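Local coordinates for protein D-alanyl-D-alanine carboxypeptidase (Streptococcus pneumoniae R6, PDB 1XP4) that probably trims the terminal D-alanine from the peptides of cell wall precursors, acting as a serine-type carboxypeptidase in peptidoglycan biosynthesis, at residues His16-Glu21 against Lys31-Pro36; Leu45-Leu50 against Asp125-Lys130; Trp134-Ala139 against Val173-Arg178; Ser169-Ala174 against Ile357-Ile362. All blocks are in the same frame, centred on the assembly; numbering follows the deposited sequence.

Interaction 1 of 4, residues His16-Glu21 against Lys31-Pro36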
loop_
_atom_site.group_PDB
_atom_site.type_symbol
_atom_site.label_atom_id
_atom_site.label_comp_id
_atom_site.label_asym_id
_atom_site.label_seq_id
_atom_site.Cartn_x
_atom_site.Cartn_y
_atom_site.Cartn_z
ATOM N N HIS A 16 -10.578 12.641 -7.111
ATOM C CA HIS A 16 -10.701 11.721 -5.983
ATOM C C HIS A 16 -9.370 11.517 -5.312
ATOM O O HIS A 16 -8.345 11.414 -5.983
ATOM C CB HIS A 16 -11.191 10.362 -6.465
ATOM C CG HIS A 16 -12.419 10.435 -7.309
ATOM N ND1 HIS A 16 -13.682 10.556 -6.771
ATOM C CD2 HIS A 16 -12.575 10.454 -8.653
ATOM C CE1 HIS A 16 -14.564 10.645 -7.751
ATOM N NE2 HIS A 16 -13.919 10.587 -8.902
ATOM N N ALA A 17 -9.378 11.423 -3.988
ATOM C CA ALA A 17 -8.133 11.216 -3.273
ATOM C C ALA A 17 -8.350 10.871 -1.811
ATOM O O ALA A 17 -9.393 11.185 -1.234
ATOM C CB ALA A 17 -7.255 12.465 -3.390
ATOM N N ILE A 18 -7.353 10.216 -1.225
ATOM C CA ILE A 18 -7.388 9.857 0.185
ATOM C C ILE A 18 -5.951 9.651 0.633
ATOM O O ILE A 18 -5.109 9.188 -0.137
ATOM C CB ILE A 18 -8.176 8.551 0.449
ATOM C CG1 ILE A 18 -8.402 8.384 1.955
ATOM C CG2 ILE A 18 -7.402 7.347 -0.091
ATOM C CD1 ILE A 18 -9.309 7.226 2.327
ATOM N N ALA A 19 -5.676 10.002 1.881
ATOM C CA ALA A 19 -4.346 9.854 2.439
ATOM C C ALA A 19 -4.466 9.137 3.774
ATOM O O ALA A 19 -5.349 9.454 4.571
ATOM C CB ALA A 19 -3.722 11.225 2.632
ATOM N N VAL A 20 -3.593 8.169 4.026
ATOM C CA VAL A 20 -3.643 7.451 5.301
ATOM C C VAL A 20 -2.269 7.192 5.889
ATOM O O VAL A 20 -1.281 7.096 5.162
ATOM C CB VAL A 20 -4.365 6.089 5.174
ATOM C CG1 VAL A 20 -5.797 6.314 4.778
ATOM C CG2 VAL A 20 -3.658 5.204 4.161
ATOM N N GLU A 21 -2.208 7.101 7.214
ATOM C CA GLU A 21 -0.947 6.815 7.880
ATOM C C GLU A 21 -0.835 5.310 7.726
ATOM O O GLU A 21 -1.661 4.567 8.242
ATOM C CB GLU A 21 -1.018 7.224 9.346
ATOM C CG GLU A 21 0.296 7.121 10.089
ATOM C CD GLU A 21 0.595 5.714 10.540
ATOM O OE1 GLU A 21 -0.281 5.108 11.198
ATOM O OE2 GLU A 21 1.707 5.217 10.245
ATOM N N LYS A 31 -11.399 13.025 -0.318
ATOM C CA LYS A 31 -12.232 13.783 -1.241
ATOM C C LYS A 31 -12.847 12.793 -2.218
ATOM O O LYS A 31 -12.154 12.280 -3.097
ATOM C CB LYS A 31 -11.409 14.817 -2.008
ATOM C CG LYS A 31 -12.205 15.503 -3.098
ATOM C CD LYS A 31 -11.386 16.533 -3.835
ATOM C CE LYS A 31 -12.135 17.023 -5.061
ATOM N NZ LYS A 31 -11.391 18.093 -5.788
ATOM N N ASP A 32 -14.141 12.526 -2.061
ATOM C CA ASP A 32 -14.844 11.579 -2.922
ATOM C C ASP A 32 -13.975 10.318 -3.005
ATOM O O ASP A 32 -13.585 9.874 -4.090
ATOM C CB ASP A 32 -15.047 12.192 -4.310
ATOM C CG ASP A 32 -16.249 11.611 -5.042
ATOM O OD1 ASP A 32 -16.936 10.735 -4.474
ATOM O OD2 ASP A 32 -16.518 12.035 -6.188
ATOM N N ALA A 33 -13.677 9.747 -1.843
ATOM C CA ALA A 33 -12.823 8.565 -1.752
ATOM C C ALA A 33 -13.535 7.221 -1.780
ATOM O O ALA A 33 -12.874 6.188 -1.717
ATOM C CB ALA A 33 -11.952 8.648 -0.490
ATOM N N THR A 34 -14.860 7.220 -1.888
ATOM C CA THR A 34 -15.606 5.961 -1.903
ATOM C C THR A 34 -16.216 5.546 -3.244
ATOM O O THR A 34 -16.591 4.390 -3.425
ATOM C CB THR A 34 -16.728 5.981 -0.868
ATOM O OG1 THR A 34 -17.454 7.206 -0.983
ATOM C CG2 THR A 34 -16.165 5.862 0.525
ATOM N N GLN A 35 -16.320 6.471 -4.186
ATOM C CA GLN A 35 -16.894 6.127 -5.481
ATOM C C GLN A 35 -15.902 5.341 -6.335
ATOM O O GLN A 35 -14.840 5.849 -6.680
ATOM C CB GLN A 35 -17.301 7.394 -6.230
ATOM C CG GLN A 35 -18.006 7.132 -7.545
ATOM C CD GLN A 35 -17.880 8.301 -8.505
ATOM O OE1 GLN A 35 -18.334 8.233 -9.650
ATOM N NE2 GLN A 35 -17.254 9.384 -8.043
ATOM N N PRO A 36 -16.227 4.086 -6.679
ATOM C CA PRO A 36 -15.280 3.331 -7.507
ATOM C C PRO A 36 -15.055 4.062 -8.827
ATOM O O PRO A 36 -15.992 4.588 -9.414
ATOM C CB PRO A 36 -15.986 1.993 -7.703
ATOM C CG PRO A 36 -16.774 1.837 -6.426
ATOM C CD PRO A 36 -17.345 3.229 -6.240
#
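His16 reaches the loop behind the neighbouring strand through its ring: ND1 donates to the backbone O of Asp32 at 2.8 Å, with an N-H...O angle of 148°. The bond lies in the carbonyl plane and on a lone pair, and the imidazole meets this carbonyl O with its edge. CG stands beside the backbone N (chi1 -51°), which brings the ring end up to Asp32. The Gln35 amide approaches the same ring obliquely, the two planes 74° apart. Closer to the backbone, CA-H of His16 makes a contact with Lys31 O.

Ala17 forms the regular part of the contact, an antiparallel hydrogen-bonded pair with Lys31: Ala17 N to Lys31 O is 3.0 Å, and Lys31 N to Ala17 O is 2.9 Å. Asp32 then takes positive phi and turns the chain off the sheet edge. That brings Ala33 beside Ile18, where the two CB atoms pack 3.9 Å apart. Further along, Ala19 pairs through its backbone with Leu28 and Tyr29, making strands 17-21 and 26-31 a beta hairpin.

Lys31 NZ bonds back to the carbonyls of Ile12 and Ala14. Strand 17-21 runs between strands 26-31 and 244-253 of the five-stranded antiparallel sheet; helix 170-183 packs against Ile18 through Ala170, Tyr171 and Ala174, while helix 262-277 meets Ala19 through Leu270 and Ile274.

Interaction 2 of 4, residues Leu45-Leu50 against Asp125-Lys130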
loop_
_atom_site.group_PDB
_atom_site.type_symbol
_atom_site.label_atom_id
_atom_site.label_comp_id
_atom_site.label_asym_id
_atom_site.label_seq_id
_atom_site.Cartn_x
_atom_site.Cartn_y
_atom_site.Cartn_z
ATOM N N LEU A 45 -0.802 -3.182 -8.546
ATOM C CA LEU A 45 -0.456 -3.378 -7.150
ATOM C C LEU A 45 -1.134 -4.645 -6.665
ATOM O O LEU A 45 -0.533 -5.473 -5.964
ATOM C CB LEU A 45 -0.914 -2.195 -6.302
ATOM C CG LEU A 45 -0.225 -0.855 -6.569
ATOM C CD1 LEU A 45 -0.760 0.181 -5.593
ATOM C CD2 LEU A 45 1.292 -1.006 -6.426
ATOM N N ILE A 46 -2.399 -4.802 -7.032
ATOM C CA ILE A 46 -3.116 -5.992 -6.622
ATOM C C ILE A 46 -2.372 -7.164 -7.255
ATOM O O ILE A 46 -2.122 -8.177 -6.606
ATOM C CB ILE A 46 -4.570 -5.966 -7.117
ATOM C CG1 ILE A 46 -5.206 -4.605 -6.807
ATOM C CG2 ILE A 46 -5.361 -7.066 -6.422
ATOM C CD1 ILE A 46 -6.545 -4.384 -7.481
ATOM N N THR A 47 -1.992 -7.000 -8.520
ATOM C CA THR A 47 -1.262 -8.030 -9.262
ATOM C C THR A 47 0.007 -8.453 -8.540
ATOM O O THR A 47 0.237 -9.636 -8.279
ATOM C CB THR A 47 -0.858 -7.526 -10.664
ATOM O OG1 THR A 47 -2.037 -7.278 -11.445
ATOM C CG2 THR A 47 0.013 -8.553 -11.367
ATOM N N VAL A 48 0.825 -7.461 -8.222
ATOM C CA VAL A 48 2.090 -7.670 -7.541
ATOM C C VAL A 48 1.941 -8.330 -6.165
ATOM O O VAL A 48 2.868 -9.000 -5.691
ATOM C CB VAL A 48 2.838 -6.313 -7.436
ATOM C CG1 VAL A 48 3.805 -6.317 -6.276
ATOM C CG2 VAL A 48 3.587 -6.043 -8.740
ATOM N N TYR A 49 0.783 -8.156 -5.525
ATOM C CA TYR A 49 0.553 -8.764 -4.215
ATOM C C TYR A 49 0.436 -10.270 -4.355
ATOM O O TYR A 49 0.906 -11.015 -3.505
ATOM C CB TYR A 49 -0.732 -8.253 -3.570
ATOM C CG TYR A 49 -0.887 -8.688 -2.129
ATOM C CD1 TYR A 49 -0.324 -7.940 -1.093
ATOM C CD2 TYR A 49 -1.586 -9.851 -1.797
ATOM C CE1 TYR A 49 -0.457 -8.330 0.243
ATOM C CE2 TYR A 49 -1.724 -10.255 -0.460
ATOM C CZ TYR A 49 -1.159 -9.486 0.554
ATOM O OH TYR A 49 -1.307 -9.848 1.876
ATOM N N LEU A 50 -0.204 -10.727 -5.421
ATOM C CA LEU A 50 -0.344 -12.160 -5.605
ATOM C C LEU A 50 1.006 -12.786 -5.962
ATOM O O LEU A 50 1.266 -13.955 -5.658
ATOM C CB LEU A 50 -1.395 -12.448 -6.681
ATOM C CG LEU A 50 -2.810 -11.944 -6.344
ATOM C CD1 LEU A 50 -3.759 -12.257 -7.486
ATOM C CD2 LEU A 50 -3.304 -12.597 -5.057
ATOM N N ASP A 125 -9.620 -13.915 -11.328
ATOM C CA ASP A 125 -10.496 -14.488 -10.328
ATOM C C ASP A 125 -9.757 -14.479 -9.001
ATOM O O ASP A 125 -10.362 -14.322 -7.937
ATOM C CB ASP A 125 -10.894 -15.912 -10.712
ATOM C CG ASP A 125 -11.788 -15.958 -11.945
ATOM O OD1 ASP A 125 -12.621 -15.040 -12.124
ATOM O OD2 ASP A 125 -11.666 -16.922 -12.729
HETATM N N MSE A 126 -8.441 -14.641 -9.063
HETATM C CA MSE A 126 -7.642 -14.627 -7.853
HETATM C C MSE A 126 -7.649 -13.226 -7.260
HETATM O O MSE A 126 -7.786 -13.061 -6.044
HETATM C CB MSE A 126 -6.202 -15.065 -8.143
HETATM C CG MSE A 126 -6.014 -16.571 -8.238
HETATM SE SE MSE A 126 -4.206 -17.121 -8.649
HETATM C CE MSE A 126 -3.295 -16.311 -7.155
HETATM N N MSE A 127 -7.509 -12.205 -8.102
HETATM C CA MSE A 127 -7.510 -10.857 -7.561
HETATM C C MSE A 127 -8.905 -10.437 -7.103
HETATM O O MSE A 127 -9.047 -9.584 -6.221
HETATM C CB MSE A 127 -6.886 -9.843 -8.550
HETATM C CG MSE A 127 -7.045 -10.127 -10.031
HETATM SE SE MSE A 127 -5.760 -9.168 -11.183
HETATM C CE MSE A 127 -6.089 -7.344 -10.626
ATOM N N ARG A 128 -9.938 -11.050 -7.672
ATOM C CA ARG A 128 -11.298 -10.731 -7.249
ATOM C C ARG A 128 -11.506 -11.314 -5.857
ATOM O O ARG A 128 -12.164 -10.717 -5.007
ATOM C CB ARG A 128 -12.333 -11.330 -8.203
ATOM C CG ARG A 128 -12.384 -10.662 -9.547
ATOM C CD ARG A 128 -13.446 -11.260 -10.447
ATOM N NE ARG A 128 -13.516 -10.549 -11.722
ATOM C CZ ARG A 128 -14.395 -10.818 -12.682
ATOM N NH1 ARG A 128 -15.283 -11.787 -12.508
ATOM N NH2 ARG A 128 -14.389 -10.122 -13.816
ATOM N N ALA A 129 -10.932 -12.490 -5.634
ATOM C CA ALA A 129 -11.070 -13.163 -4.358
ATOM C C ALA A 129 -10.292 -12.429 -3.291
ATOM O O ALA A 129 -10.808 -12.181 -2.198
ATOM C CB ALA A 129 -10.582 -14.591 -4.466
ATOM N N LYS A 130 -9.048 -12.085 -3.616
ATOM C CA LYS A 130 -8.176 -11.375 -2.691
ATOM C C LYS A 130 -8.819 -10.070 -2.221
ATOM O O LYS A 130 -8.780 -9.740 -1.037
ATOM C CB LYS A 130 -6.832 -11.085 -3.361
ATOM C CG LYS A 130 -5.846 -10.344 -2.478
ATOM C CD LYS A 130 -5.581 -11.078 -1.161
ATOM C CE LYS A 130 -4.827 -12.395 -1.356
ATOM N NZ LYS A 130 -4.421 -13.001 -0.047
#
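Met126 opens the contact by laying its CB against Leu50 CD1 at 3.8 Å, its selenomethionine chain bending at chi3 so that the terminal methyl also comes near that branch. Next along, Met127 works in two directions. Its CB faces Ile46 CG2 at 3.8 Å and lies close to Leu50 CD1, while its selenium and CE fold over to Thr47 OG1, with CE also close to Ile46 CB. Thr47 OG1 is satisfied by a hydrogen bond with Thr144 O.

Lys130, a turn further on, is kinked at chi2 and chi3, and its aliphatic part runs counter to the Leu50 side chain, CE lying 4.0 Å from Leu50 CD2. The same bend carries NZ to the edge of the Tyr49 ring, 3.9 Å from CE2, and the ammonium is paired with Glu53 in a salt bridge. Leu50 thus sets CD1 against Met126 and Met127 and CD2 against Lys130.

The axes of the two short segments come within 10.1 Å, nearly perpendicular at 95°, and no hydrogen bond joins them. Helix 44-57 begins with Lys44, the predicted proton acceptor, just beyond the predicted nucleophile Ser41; an SxxK helix buried among other helices is characteristic of the penicillin-recognising serine enzymes.

Interaction 3 of 4, residues Trp134-Ala139 against Val173-Arg178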
loop_
_atom_site.group_PDB
_atom_site.type_symbol
_atom_site.label_atom_id
_atom_site.label_comp_id
_atom_site.label_asym_id
_atom_site.label_seq_id
_atom_site.Cartn_x
_atom_site.Cartn_y
_atom_site.Cartn_z
ATOM N N TRP A 134 -9.914 -8.745 1.705
ATOM C CA TRP A 134 -9.590 -7.460 2.285
ATOM C C TRP A 134 -10.804 -6.601 2.623
ATOM O O TRP A 134 -10.660 -5.484 3.113
ATOM C CB TRP A 134 -8.656 -6.705 1.341
ATOM C CG TRP A 134 -7.310 -7.364 1.169
ATOM C CD1 TRP A 134 -6.657 -8.142 2.084
ATOM C CD2 TRP A 134 -6.417 -7.216 0.056
ATOM N NE1 TRP A 134 -5.410 -8.481 1.618
ATOM C CE2 TRP A 134 -5.231 -7.923 0.381
ATOM C CE3 TRP A 134 -6.488 -6.543 -1.169
ATOM C CZ2 TRP A 134 -4.135 -7.988 -0.492
ATOM C CZ3 TRP A 134 -5.400 -6.605 -2.034
ATOM C CH2 TRP A 134 -4.236 -7.318 -1.687
ATOM N N GLY A 135 -11.999 -7.107 2.366
ATOM C CA GLY A 135 -13.178 -6.331 2.685
ATOM C C GLY A 135 -13.595 -5.354 1.606
ATOM O O GLY A 135 -14.470 -4.517 1.825
ATOM N N ILE A 136 -12.967 -5.443 0.442
ATOM C CA ILE A 136 -13.320 -4.561 -0.658
ATOM C C ILE A 136 -14.324 -5.330 -1.501
ATOM O O ILE A 136 -13.979 -6.322 -2.131
ATOM C CB ILE A 136 -12.086 -4.210 -1.513
ATOM C CG1 ILE A 136 -11.050 -3.493 -0.643
ATOM C CG2 ILE A 136 -12.502 -3.357 -2.712
ATOM C CD1 ILE A 136 -9.744 -3.249 -1.331
ATOM N N GLN A 137 -15.569 -4.875 -1.511
ATOM C CA GLN A 137 -16.601 -5.568 -2.265
ATOM C C GLN A 137 -17.272 -4.713 -3.322
ATOM O O GLN A 137 -18.354 -5.044 -3.801
ATOM C CB GLN A 137 -17.647 -6.136 -1.298
ATOM C CG GLN A 137 -18.019 -5.191 -0.159
ATOM C CD GLN A 137 -18.835 -5.872 0.930
ATOM O OE1 GLN A 137 -18.388 -6.845 1.540
ATOM N NE2 GLN A 137 -20.039 -5.360 1.180
ATOM N N ASP A 138 -16.626 -3.621 -3.704
ATOM C CA ASP A 138 -17.198 -2.747 -4.713
ATOM C C ASP A 138 -16.279 -2.625 -5.927
ATOM O O ASP A 138 -16.510 -1.805 -6.815
ATOM C CB ASP A 138 -17.474 -1.373 -4.099
ATOM C CG ASP A 138 -16.207 -0.617 -3.734
ATOM O OD1 ASP A 138 -15.171 -1.270 -3.469
ATOM O OD2 ASP A 138 -16.261 0.635 -3.696
ATOM N N ALA A 139 -15.245 -3.458 -5.971
ATOM C CA ALA A 139 -14.301 -3.423 -7.075
ATOM C C ALA A 139 -14.788 -4.112 -8.351
ATOM O O ALA A 139 -15.677 -4.968 -8.325
ATOM C CB ALA A 139 -12.984 -4.034 -6.640
ATOM N N VAL A 173 -8.138 1.577 -2.910
ATOM C CA VAL A 173 -6.728 1.595 -3.284
ATOM C C VAL A 173 -5.838 1.722 -2.055
ATOM O O VAL A 173 -4.829 1.024 -1.942
ATOM C CB VAL A 173 -6.422 2.745 -4.250
ATOM C CG1 VAL A 173 -4.965 2.728 -4.626
ATOM C CG2 VAL A 173 -7.267 2.602 -5.503
ATOM N N ALA A 174 -6.216 2.609 -1.137
ATOM C CA ALA A 174 -5.459 2.812 0.090
ATOM C C ALA A 174 -5.285 1.469 0.792
ATOM O O ALA A 174 -4.183 1.105 1.203
ATOM C CB ALA A 174 -6.195 3.779 1.001
ATOM N N ILE A 175 -6.382 0.736 0.930
ATOM C CA ILE A 175 -6.342 -0.567 1.575
ATOM C C ILE A 175 -5.314 -1.454 0.856
ATOM O O ILE A 175 -4.410 -2.003 1.483
ATOM C CB ILE A 175 -7.757 -1.210 1.567
ATOM C CG1 ILE A 175 -8.662 -0.440 2.549
ATOM C CG2 ILE A 175 -7.672 -2.697 1.912
ATOM C CD1 ILE A 175 -10.146 -0.877 2.587
ATOM N N VAL A 176 -5.440 -1.566 -0.460
ATOM C CA VAL A 176 -4.511 -2.359 -1.257
ATOM C C VAL A 176 -3.059 -1.947 -0.998
ATOM O O VAL A 176 -2.209 -2.769 -0.646
ATOM C CB VAL A 176 -4.811 -2.193 -2.763
ATOM C CG1 VAL A 176 -3.707 -2.849 -3.599
ATOM C CG2 VAL A 176 -6.181 -2.802 -3.081
ATOM N N ALA A 177 -2.772 -0.668 -1.181
ATOM C CA ALA A 177 -1.423 -0.175 -0.953
ATOM C C ALA A 177 -0.969 -0.530 0.465
ATOM O O ALA A 177 0.143 -1.023 0.666
ATOM C CB ALA A 177 -1.378 1.334 -1.166
ATOM N N ARG A 178 -1.830 -0.298 1.451
ATOM C CA ARG A 178 -1.448 -0.601 2.821
ATOM C C ARG A 178 -1.131 -2.078 3.030
ATOM O O ARG A 178 -0.080 -2.418 3.580
ATOM C CB ARG A 178 -2.538 -0.174 3.797
ATOM C CG ARG A 178 -2.109 -0.306 5.242
ATOM C CD ARG A 178 -3.266 -0.069 6.210
ATOM N NE ARG A 178 -2.837 -0.264 7.594
ATOM C CZ ARG A 178 -3.468 -1.043 8.466
ATOM N NH1 ARG A 178 -4.564 -1.696 8.109
ATOM N NH2 ARG A 178 -2.981 -1.196 9.686
#
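Ile136 and Ile175 lie antiparallel, side by side, and the tip of the first, CD1, settles 3.9 Å from CG2 of the second. The same CD1 comes within 4.0 Å of Val176 CG2, this time with the side chains crossing at about a right angle, so one methyl is wedged between two neighbouring residues of the helix. A chi2 of 173° extends the Ile136 chain and places CD1 between Ile175 and Val176.

Trp134 comes in from another direction. Its CB rests 4.2 Å from Ile175 CG2, while the far six-membered ring reaches along to Val176, CZ3 to CG2 measuring 4.0 Å; the two side chains run at about a right angle, and the methyl meets the ring obliquely.

The turn that lets both residues of the loop face the helix is a Schellman motif ending helix 120-133, with Gly135 taking positive phi. All the contacts are apolar, and no hydrogen bond crosses between the segments. Leu131 of helix 120-133 touches both Ile136 and Val176, and Leu168 adds to the cover on Val176. On the indole's side, Tyr49 of helix 44-57 meets Trp134 edge-to-face.

Interaction 4 of 4, residues Ser169-Ala174 against Ile357-Ile362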
loop_
_atom_site.group_PDB
_atom_site.type_symbol
_atom_site.label_atom_id
_atom_site.label_comp_id
_atom_site.label_asym_id
_atom_site.label_seq_id
_atom_site.Cartn_x
_atom_site.Cartn_y
_atom_site.Cartn_z
ATOM N N SER A 169 -12.138 2.356 -5.583
ATOM C CA SER A 169 -12.255 3.680 -4.987
ATOM C C SER A 169 -10.889 4.039 -4.396
ATOM O O SER A 169 -10.054 3.155 -4.190
ATOM C CB SER A 169 -13.335 3.687 -3.897
ATOM O OG SER A 169 -12.926 2.978 -2.741
ATOM N N ALA A 170 -10.645 5.323 -4.143
ATOM C CA ALA A 170 -9.363 5.727 -3.574
ATOM C C ALA A 170 -9.214 5.013 -2.230
ATOM O O ALA A 170 -8.118 4.588 -1.851
ATOM C CB ALA A 170 -9.313 7.240 -3.392
ATOM N N TYR A 171 -10.335 4.879 -1.525
ATOM C CA TYR A 171 -10.383 4.191 -0.233
ATOM C C TYR A 171 -9.888 2.761 -0.450
ATOM O O TYR A 171 -8.990 2.283 0.252
ATOM C CB TYR A 171 -11.826 4.155 0.273
ATOM C CG TYR A 171 -12.036 3.488 1.612
ATOM C CD1 TYR A 171 -11.910 4.210 2.799
ATOM C CD2 TYR A 171 -12.415 2.144 1.696
ATOM C CE1 TYR A 171 -12.165 3.617 4.038
ATOM C CE2 TYR A 171 -12.670 1.544 2.926
ATOM C CZ TYR A 171 -12.545 2.288 4.092
ATOM O OH TYR A 171 -12.814 1.715 5.315
ATOM N N ASP A 172 -10.490 2.085 -1.428
ATOM C CA ASP A 172 -10.109 0.725 -1.762
ATOM C C ASP A 172 -8.618 0.647 -2.085
ATOM O O ASP A 172 -7.914 -0.239 -1.591
ATOM C CB ASP A 172 -10.910 0.222 -2.961
ATOM C CG ASP A 172 -12.368 -0.009 -2.631
ATOM O OD1 ASP A 172 -12.653 -0.450 -1.499
ATOM O OD2 ASP A 172 -13.228 0.230 -3.505
ATOM N N VAL A 173 -8.138 1.577 -2.910
ATOM C CA VAL A 173 -6.728 1.595 -3.284
ATOM C C VAL A 173 -5.838 1.722 -2.055
ATOM O O VAL A 173 -4.829 1.024 -1.942
ATOM C CB VAL A 173 -6.422 2.745 -4.250
ATOM C CG1 VAL A 173 -4.965 2.728 -4.626
ATOM C CG2 VAL A 173 -7.267 2.602 -5.503
ATOM N N ALA A 174 -6.216 2.609 -1.137
ATOM C CA ALA A 174 -5.459 2.812 0.090
ATOM C C ALA A 174 -5.285 1.469 0.792
ATOM O O ALA A 174 -4.183 1.105 1.203
ATOM C CB ALA A 174 -6.195 3.779 1.001
ATOM N N ILE A 357 -11.496 11.291 10.610
ATOM C CA ILE A 357 -11.629 12.007 9.352
ATOM C C ILE A 357 -12.241 11.028 8.356
ATOM O O ILE A 357 -11.751 9.912 8.203
ATOM C CB ILE A 357 -10.242 12.469 8.865
ATOM C CG1 ILE A 357 -9.607 13.337 9.952
ATOM C CG2 ILE A 357 -10.353 13.230 7.541
ATOM C CD1 ILE A 357 -8.183 13.653 9.706
ATOM N N GLY A 358 -13.309 11.440 7.685
ATOM C CA GLY A 358 -13.962 10.549 6.741
ATOM C C GLY A 358 -14.558 9.389 7.511
ATOM O O GLY A 358 -15.339 9.596 8.435
ATOM N N GLN A 359 -14.199 8.164 7.146
ATOM C CA GLN A 359 -14.705 6.996 7.862
ATOM C C GLN A 359 -13.744 6.696 9.014
ATOM O O GLN A 359 -13.856 5.675 9.687
ATOM C CB GLN A 359 -14.796 5.792 6.922
ATOM C CG GLN A 359 -15.440 6.129 5.598
ATOM C CD GLN A 359 -15.829 4.903 4.808
ATOM O OE1 GLN A 359 -16.798 4.223 5.140
ATOM N NE2 GLN A 359 -15.071 4.608 3.756
ATOM N N GLY A 360 -12.798 7.610 9.224
ATOM C CA GLY A 360 -11.823 7.471 10.292
ATOM C C GLY A 360 -10.619 6.621 9.933
ATOM O O GLY A 360 -9.498 7.123 9.812
ATOM N N TYR A 361 -10.861 5.323 9.766
ATOM C CA TYR A 361 -9.814 4.369 9.437
ATOM C C TYR A 361 -10.212 3.473 8.266
ATOM O O TYR A 361 -11.397 3.208 8.056
ATOM C CB TYR A 361 -9.515 3.497 10.659
ATOM C CG TYR A 361 -8.822 4.219 11.790
ATOM C CD1 TYR A 361 -9.487 5.180 12.547
ATOM C CD2 TYR A 361 -7.483 3.964 12.075
ATOM C CE1 TYR A 361 -8.828 5.876 13.560
ATOM C CE2 TYR A 361 -6.816 4.646 13.078
ATOM C CZ TYR A 361 -7.488 5.603 13.816
ATOM O OH TYR A 361 -6.806 6.297 14.789
ATOM N N ILE A 362 -9.222 3.010 7.502
ATOM C CA ILE A 362 -9.488 2.117 6.376
ATOM C C ILE A 362 -9.457 0.668 6.861
ATOM O O ILE A 362 -9.396 -0.270 6.070
ATOM C CB ILE A 362 -8.442 2.272 5.242
ATOM C CG1 ILE A 362 -7.035 1.995 5.778
ATOM C CG2 ILE A 362 -8.542 3.657 4.628
ATOM C CD1 ILE A 362 -6.004 1.760 4.686
#
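A side-chain amide sits over an aromatic face here: Gln359 NE2 is placed 3.1 Å above the ring plane of Tyr171, offset toward the rim at CE1 and CD1. The amide plane is tilted 41° from the ring and the two side chains cross at about a right angle. Gln359 reaches there by an extended chain from a type II' turn, Ile357 to Gly360, in which Gly358 takes positive phi at the second position and Gly360 N bonds to Ile357 O.

CG2 of Ile362 approaches the same ring obliquely, 3.7 Å from Tyr171 CE1, the isoleucine and tyrosine side chains running in opposite senses. Its chi1 of 58° leaves CG1 between the backbone N and the carbonyl carbon, and the branch then carries CD1 of Ile362 to Ala174, 4.2 Å from its CB. At the far end of the tyrosine, Tyr171 OH lies 3.4 Å from Tyr361 O, which is near the ring plane. Tyr361 itself turns away, its hydroxyl bonded to Asp353. Strand residues Ile18 and Ile27 also touch Tyr171.

The helix carrying the tyrosine starts with a capping box: Asp172 N donates to Ser169 OG at 2.9 Å, and Ser169 N returns a bond to Asp172 OD2 at 3.2 Å. This is the start of helix 170-183 of the carboxypeptidase region, met by a turn from the sequence belonging to the PBP5 C-terminal family, consistent with the two-part build of these penicillin-binding proteins.

In the fold
Helix 170-183 ties three of the contacts together: interactions 3 and 4 share Val173 and Ala174, and its start also receives Ala33 O of interaction 1 at Tyr171 N. Interactions 1 and 4 lie close, their centres about 6 Å apart; interaction 2 lies among the helices, about 20 Å from interaction 1 by centres, and reaches interaction 3 through the Tyr49-Trp134 rings. The chemistry follows place. Interaction 1, at the partly buried sheet edge, is joined by clear hydrogen bonds, mostly backbone. Interactions 2 and 3 are buried and mainly apolar, and interaction 4, though largely buried, mixes aliphatic packing with an exposed amide over a ring.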